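N-formylglutamate amidohydrolase (PDB 2Q7S) binds a zinc ion and probably acts as a metal-dependent hydrolase of the N-formylglutamate amidohydrolase family. Local coordinates at residues T56-L61 with L171-N176; W167-H172 with L247-R252. All blocks are in the same frame, centred on the assembly; numbering follows the deposited sequence.

Interaction 1: T56-L61 with L171-N176; sequences THVDAL and LHSMPN. With ZN (zinc ion), chain C.
Ser173 OG is gripped by two groups just after strand 244-252, the hydroxyl of Tyr256 and the NE of Arg253, and its carbon side is pressed against Val58. OG sits between the backbone N and the carbonyl carbon (chi1 71°), a rotation that puts it 3.8 Å from Val58 CG2. Ser173 CB packs on the same methyl, 3.7 Å from Val58 CG2. Tyr256 OH also bonds to Thr56 O, so one hydroxyl ties both segments together where they form no direct hydrogen bond.

Val58, right after the N-cap residue His57 of helix 58-61, makes most of the contact. Its two methyls lie along one side of the strand backbone: CG2 lies 3.8 Å from His172 C, while CG1, anti to the backbone N (chi1 162°), reaches Leu171 CB at 3.8 Å. The valine and leucine side chains meet at a slant.

His172 points its CB away from the helix, and its ND1 binds zinc at 2.0 Å. The short helix packs on the side of the strand turned from the metal, while Asp55, just before Thr56, and His172 on the strand join His32 in the His-Asp-His zinc site of this member of the zinc exopeptidase clan.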
loop_
_atom_site.group_PDB
_atom_site.type_symbol
_atom_site.label_atom_id
_atom_site.label_comp_id
_atom_site.label_asym_id
_atom_site.label_seq_id
_atom_site.Cartn_x
_atom_site.Cartn_y
_atom_site.Cartn_z
ATOM N N THR A 56 -4.179 -7.617 -4.866
ATOM C CA THR A 56 -4.616 -7.630 -6.277
ATOM C C THR A 56 -5.781 -6.658 -6.528
ATOM O O THR A 56 -6.697 -6.502 -5.684
ATOM C CB THR A 56 -5.003 -9.077 -6.717
ATOM O OG1 THR A 56 -4.148 -9.992 -6.053
ATOM C CG2 THR A 56 -4.918 -9.289 -8.233
ATOM N N HIS A 57 -5.702 -6.000 -7.693
ATOM C CA HIS A 57 -6.702 -5.049 -8.207
ATOM C C HIS A 57 -6.880 -3.744 -7.416
ATOM O O HIS A 57 -7.740 -2.968 -7.762
ATOM C CB HIS A 57 -8.075 -5.700 -8.302
ATOM C CG HIS A 57 -8.087 -7.028 -8.970
ATOM N ND1 HIS A 57 -7.606 -7.218 -10.247
ATOM C CD2 HIS A 57 -8.561 -8.229 -8.557
ATOM C CE1 HIS A 57 -7.733 -8.497 -10.573
ATOM N NE2 HIS A 57 -8.326 -9.127 -9.575
ATOM N N VAL A 58 -6.098 -3.526 -6.353
ATOM C CA VAL A 58 -6.297 -2.343 -5.471
ATOM C C VAL A 58 -6.121 -1.055 -6.218
ATOM O O VAL A 58 -6.841 -0.074 -6.010
ATOM C CB VAL A 58 -5.355 -2.371 -4.220
ATOM C CG1 VAL A 58 -5.253 -1.002 -3.596
ATOM C CG2 VAL A 58 -5.927 -3.383 -3.237
ATOM N N ASP A 59 -5.226 -1.085 -7.176
ATOM C CA ASP A 59 -5.079 0.075 -8.051
ATOM C C ASP A 59 -6.306 0.370 -8.927
ATOM O O ASP A 59 -6.645 1.536 -9.107
ATOM C CB ASP A 59 -3.793 -0.019 -8.848
ATOM C CG ASP A 59 -3.812 -1.110 -9.857
ATOM O OD1 ASP A 59 -4.231 -2.259 -9.552
ATOM O OD2 ASP A 59 -3.383 -0.796 -10.984
ATOM N N ALA A 60 -6.976 -0.669 -9.433
ATOM C CA ALA A 60 -8.207 -0.504 -10.263
ATOM C C ALA A 60 -9.392 -0.091 -9.385
ATOM O O ALA A 60 -10.264 0.649 -9.840
ATOM C CB ALA A 60 -8.532 -1.802 -11.042
ATOM N N LEU A 61 -9.405 -0.539 -8.114
ATOM C CA LEU A 61 -10.466 -0.153 -7.152
ATOM C C LEU A 61 -10.459 1.350 -6.952
ATOM O O LEU A 61 -11.516 1.971 -6.887
ATOM C CB LEU A 61 -10.312 -0.813 -5.797
ATOM C CG LEU A 61 -10.734 -2.293 -5.607
ATOM C CD1 LEU A 61 -10.341 -2.724 -4.199
ATOM C CD2 LEU A 61 -12.227 -2.466 -5.874
ATOM N N LEU A 171 -2.527 2.517 -0.098
ATOM C CA LEU A 171 -3.694 1.743 -0.391
ATOM C C LEU A 171 -3.391 0.259 -0.393
ATOM O O LEU A 171 -2.448 -0.165 -1.058
ATOM C CB LEU A 171 -4.244 2.166 -1.799
ATOM C CG LEU A 171 -4.549 3.659 -1.978
ATOM C CD1 LEU A 171 -4.983 4.003 -3.427
ATOM C CD2 LEU A 171 -5.579 4.139 -0.989
ATOM N N HIS A 172 -4.244 -0.534 0.282
ATOM C CA HIS A 172 -4.025 -1.966 0.464
ATOM C C HIS A 172 -5.308 -2.747 0.454
ATOM O O HIS A 172 -6.412 -2.198 0.501
ATOM C CB HIS A 172 -3.319 -2.242 1.826
ATOM C CG HIS A 172 -2.002 -1.603 1.918
ATOM N ND1 HIS A 172 -0.831 -2.276 1.637
ATOM C CD2 HIS A 172 -1.669 -0.318 2.141
ATOM C CE1 HIS A 172 0.170 -1.424 1.720
ATOM N NE2 HIS A 172 -0.310 -0.235 2.022
ATOM N N SER A 173 -5.136 -4.045 0.336
ATOM C CA SER A 173 -6.162 -5.002 0.744
ATOM C C SER A 173 -5.560 -6.081 1.646
ATOM O O SER A 173 -4.381 -6.381 1.598
ATOM C CB SER A 173 -6.822 -5.628 -0.490
ATOM O OG SER A 173 -5.935 -6.496 -1.136
HETATM N N MSE A 174 -6.417 -6.743 2.377
HETATM C CA MSE A 174 -5.994 -7.683 3.366
HETATM C C MSE A 174 -6.874 -8.943 3.308
HETATM O O MSE A 174 -8.081 -8.872 2.952
HETATM C CB MSE A 174 -6.056 -7.001 4.743
HETATM C CG MSE A 174 -7.331 -6.281 5.010
HETATM SE SE MSE A 174 -7.469 -5.564 6.818
HETATM C CE MSE A 174 -9.343 -5.213 6.531
ATOM N N PRO A 175 -6.295 -10.100 3.670
ATOM C CA PRO A 175 -7.050 -11.336 3.718
ATOM C C PRO A 175 -7.978 -11.405 4.908
ATOM O O PRO A 175 -7.818 -10.665 5.897
ATOM C CB PRO A 175 -5.950 -12.402 3.815
ATOM C CG PRO A 175 -4.857 -11.706 4.489
ATOM C CD PRO A 175 -4.885 -10.304 4.024
ATOM N N ASN A 176 -8.957 -12.293 4.822
ATOM C CA ASN A 176 -9.953 -12.381 5.843
ATOM C C ASN A 176 -9.342 -12.838 7.171
ATOM O O ASN A 176 -9.789 -12.473 8.260
ATOM C CB ASN A 176 -11.059 -13.321 5.375
ATOM C CG ASN A 176 -12.444 -12.754 5.597
ATOM O OD1 ASN A 176 -12.629 -11.545 5.667
ATOM N ND2 ASN A 176 -13.421 -13.630 5.719
HETATM ZN ZN ZN C . -0.710 -4.210 1.219
#

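Interaction 2: W167-H172 with L247-R252; sequences WHLNLH and LQIEIR. With ZN (zinc ion), chain C.
Leu247 pairs in parallel with segment 167-172 of strand 166-174, in the middle of the mixed sheet that carries the zinc site. Its N-H bonds to His168 O and its own O accepts Asn170 N, both at 3.0 Å, while its CB packs beside Leu169 CD2 on the apolar face. Gln248 turns to the other face, alongside Asn170. The two amide planes stand 67° apart, and the oxygens Asn170 OD1 and Gln248 OE1 approach without bonding; Asn85 and His172 are the donors to OD1. With CG anti to the backbone N (chi1 -168°) and the chain extended beyond it, Gln248 reaches the His172 ring, setting NE2 over one face 3.9 Å above the plane, toward the rim. Ile249 returns to the leucine face, its CD1 meeting Leu169 CD1 at 4.2 Å; Ile249 N donates to Asn170 O and Ile249 O accepts His172 N, both at 2.8 Å. Glu250 bends at chi2, bringing its carboxylate against His172 CB, with OE1 3.3 Å from that carbon. The carboxylate and imidazole planes differ by only 19°, but the carboxylate approaches the ring obliquely. Glu250 OE2 takes Gln248 NE2 on its anti lone pair, which ties the amide and carboxylate together. Ile251 carries the ladder on through its N-H to His172 O. Beside Gln248 and Glu250, the imidazole of His172 is held at both nitrogens: ND1 binds zinc, and NE2, with the acceptor almost in the ring plane, donates to Asn170 OD1 at 2.7 Å.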
loop_
_atom_site.group_PDB
_atom_site.type_symbol
_atom_site.label_atom_id
_atom_site.label_comp_id
_atom_site.label_asym_id
_atom_site.label_seq_id
_atom_site.Cartn_x
_atom_site.Cartn_y
_atom_site.Cartn_z
ATOM N N TRP A 167 -1.967 15.397 1.123
ATOM C CA TRP A 167 -2.697 14.277 1.722
ATOM C C TRP A 167 -2.343 13.047 0.917
ATOM O O TRP A 167 -2.639 12.977 -0.289
ATOM C CB TRP A 167 -4.207 14.538 1.702
ATOM C CG TRP A 167 -4.674 15.588 2.699
ATOM C CD1 TRP A 167 -5.154 15.374 3.946
ATOM C CD2 TRP A 167 -4.663 17.013 2.515
ATOM N NE1 TRP A 167 -5.470 16.563 4.546
ATOM C CE2 TRP A 167 -5.172 17.587 3.695
ATOM C CE3 TRP A 167 -4.255 17.858 1.471
ATOM C CZ2 TRP A 167 -5.280 18.956 3.870
ATOM C CZ3 TRP A 167 -4.373 19.220 1.632
ATOM C CH2 TRP A 167 -4.884 19.761 2.826
ATOM N N HIS A 168 -1.627 12.125 1.573
ATOM C CA HIS A 168 -1.163 10.895 0.989
ATOM C C HIS A 168 -2.041 9.717 1.475
ATOM O O HIS A 168 -2.241 9.586 2.662
ATOM C CB HIS A 168 0.267 10.679 1.416
ATOM C CG HIS A 168 0.773 9.313 1.122
ATOM N ND1 HIS A 168 1.387 8.529 2.065
ATOM C CD2 HIS A 168 0.742 8.588 -0.015
ATOM C CE1 HIS A 168 1.747 7.383 1.510
ATOM N NE2 HIS A 168 1.374 7.403 0.243
ATOM N N LEU A 169 -2.562 8.902 0.549
ATOM C CA LEU A 169 -3.268 7.630 0.864
ATOM C C LEU A 169 -2.393 6.460 0.389
ATOM O O LEU A 169 -1.997 6.390 -0.753
ATOM C CB LEU A 169 -4.654 7.564 0.258
ATOM C CG LEU A 169 -5.651 8.720 0.490
ATOM C CD1 LEU A 169 -7.033 8.450 -0.161
ATOM C CD2 LEU A 169 -5.792 9.031 1.986
ATOM N N ASN A 170 -2.070 5.580 1.315
ATOM C CA ASN A 170 -1.343 4.342 1.082
ATOM C C ASN A 170 -2.381 3.186 1.047
ATOM O O ASN A 170 -3.063 2.924 2.036
ATOM C CB ASN A 170 -0.310 4.206 2.239
ATOM C CG ASN A 170 0.666 3.083 2.041
ATOM O OD1 ASN A 170 0.657 2.111 2.802
ATOM N ND2 ASN A 170 1.522 3.202 1.054
ATOM N N LEU A 171 -2.527 2.517 -0.098
ATOM C CA LEU A 171 -3.694 1.743 -0.391
ATOM C C LEU A 171 -3.391 0.259 -0.393
ATOM O O LEU A 171 -2.448 -0.165 -1.058
ATOM C CB LEU A 171 -4.244 2.166 -1.799
ATOM C CG LEU A 171 -4.549 3.659 -1.978
ATOM C CD1 LEU A 171 -4.983 4.003 -3.427
ATOM C CD2 LEU A 171 -5.579 4.139 -0.989
ATOM N N HIS A 172 -4.244 -0.534 0.282
ATOM C CA HIS A 172 -4.025 -1.966 0.464
ATOM C C HIS A 172 -5.308 -2.747 0.454
ATOM O O HIS A 172 -6.412 -2.198 0.501
ATOM C CB HIS A 172 -3.319 -2.242 1.826
ATOM C CG HIS A 172 -2.002 -1.603 1.918
ATOM N ND1 HIS A 172 -0.831 -2.276 1.637
ATOM C CD2 HIS A 172 -1.669 -0.318 2.141
ATOM C CE1 HIS A 172 0.170 -1.424 1.720
ATOM N NE2 HIS A 172 -0.310 -0.235 2.022
ATOM N N LEU A 247 -2.277 8.523 5.457
ATOM C CA LEU A 247 -3.265 7.548 5.953
ATOM C C LEU A 247 -3.135 6.205 5.210
ATOM O O LEU A 247 -3.239 6.166 3.990
ATOM C CB LEU A 247 -4.669 8.137 5.734
ATOM C CG LEU A 247 -5.847 7.284 6.243
ATOM C CD1 LEU A 247 -5.735 7.128 7.787
ATOM C CD2 LEU A 247 -7.155 7.972 5.811
ATOM N N GLN A 248 -2.923 5.096 5.926
ATOM C CA GLN A 248 -2.924 3.784 5.267
ATOM C C GLN A 248 -4.363 3.271 5.262
ATOM O O GLN A 248 -5.033 3.308 6.280
ATOM C CB GLN A 248 -2.006 2.831 6.005
ATOM C CG GLN A 248 -1.699 1.561 5.270
ATOM C CD GLN A 248 -0.526 0.798 5.849
ATOM O OE1 GLN A 248 0.519 1.371 6.164
ATOM N NE2 GLN A 248 -0.696 -0.506 5.997
ATOM N N ILE A 249 -4.863 2.829 4.115
ATOM C CA ILE A 249 -6.233 2.265 4.022
ATOM C C ILE A 249 -6.217 0.824 3.535
ATOM O O ILE A 249 -5.723 0.532 2.391
ATOM C CB ILE A 249 -7.148 3.081 3.040
ATOM C CG1 ILE A 249 -7.167 4.573 3.430
ATOM C CG2 ILE A 249 -8.556 2.465 3.012
ATOM C CD1 ILE A 249 -8.151 5.449 2.607
ATOM N N GLU A 250 -6.816 -0.063 4.341
ATOM C CA GLU A 250 -6.829 -1.508 4.044
ATOM C C GLU A 250 -8.247 -2.020 3.803
ATOM O O GLU A 250 -9.095 -1.789 4.602
ATOM C CB GLU A 250 -6.222 -2.274 5.219
ATOM C CG GLU A 250 -4.807 -1.906 5.565
ATOM C CD GLU A 250 -3.790 -2.888 5.090
ATOM O OE1 GLU A 250 -4.168 -3.919 4.491
ATOM O OE2 GLU A 250 -2.593 -2.616 5.292
ATOM N N ILE A 251 -8.469 -2.723 2.694
ATOM C CA ILE A 251 -9.748 -3.266 2.325
ATOM C C ILE A 251 -9.767 -4.800 2.478
ATOM O O ILE A 251 -8.958 -5.524 1.871
ATOM C CB ILE A 251 -10.058 -2.891 0.829
ATOM C CG1 ILE A 251 -10.066 -1.377 0.638
ATOM C CG2 ILE A 251 -11.350 -3.470 0.330
ATOM C CD1 ILE A 251 -10.341 -0.975 -0.772
ATOM N N ARG A 252 -10.740 -5.310 3.227
ATOM C CA ARG A 252 -10.960 -6.756 3.343
ATOM C C ARG A 252 -11.251 -7.340 1.925
ATOM O O ARG A 252 -12.243 -7.054 1.277
ATOM C CB ARG A 252 -12.117 -7.031 4.304
ATOM C CG ARG A 252 -12.215 -8.424 4.901
ATOM C CD ARG A 252 -13.215 -8.439 6.071
ATOM N NE ARG A 252 -14.596 -8.119 5.687
ATOM C CZ ARG A 252 -15.495 -9.036 5.327
ATOM N NH1 ARG A 252 -15.160 -10.315 5.243
ATOM N NH2 ARG A 252 -16.728 -8.678 5.037
HETATM ZN ZN ZN C . -0.710 -4.210 1.219
#

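In the fold
Both interactions are buried and use strand 166-174, sharing Leu171 and His172, with centres about 9 Å apart. Interaction 1 is a small, largely apolar contact of a short helix on the face of the sheet turned away from the metal. Interaction 2 is a larger contact within the sheet itself, a continuous backbone ladder with leucines and isoleucines on one face and a polar network round the zinc ligand on the other. The two meet where the shared strand runs on past His172: Met174 N probably bonds to Ile251 O, and Asn176 OD1 to Arg252 NH1. At the metal they are related through one strand, the helix of interaction 1 and the polar network of interaction 2 lying on its opposite sides.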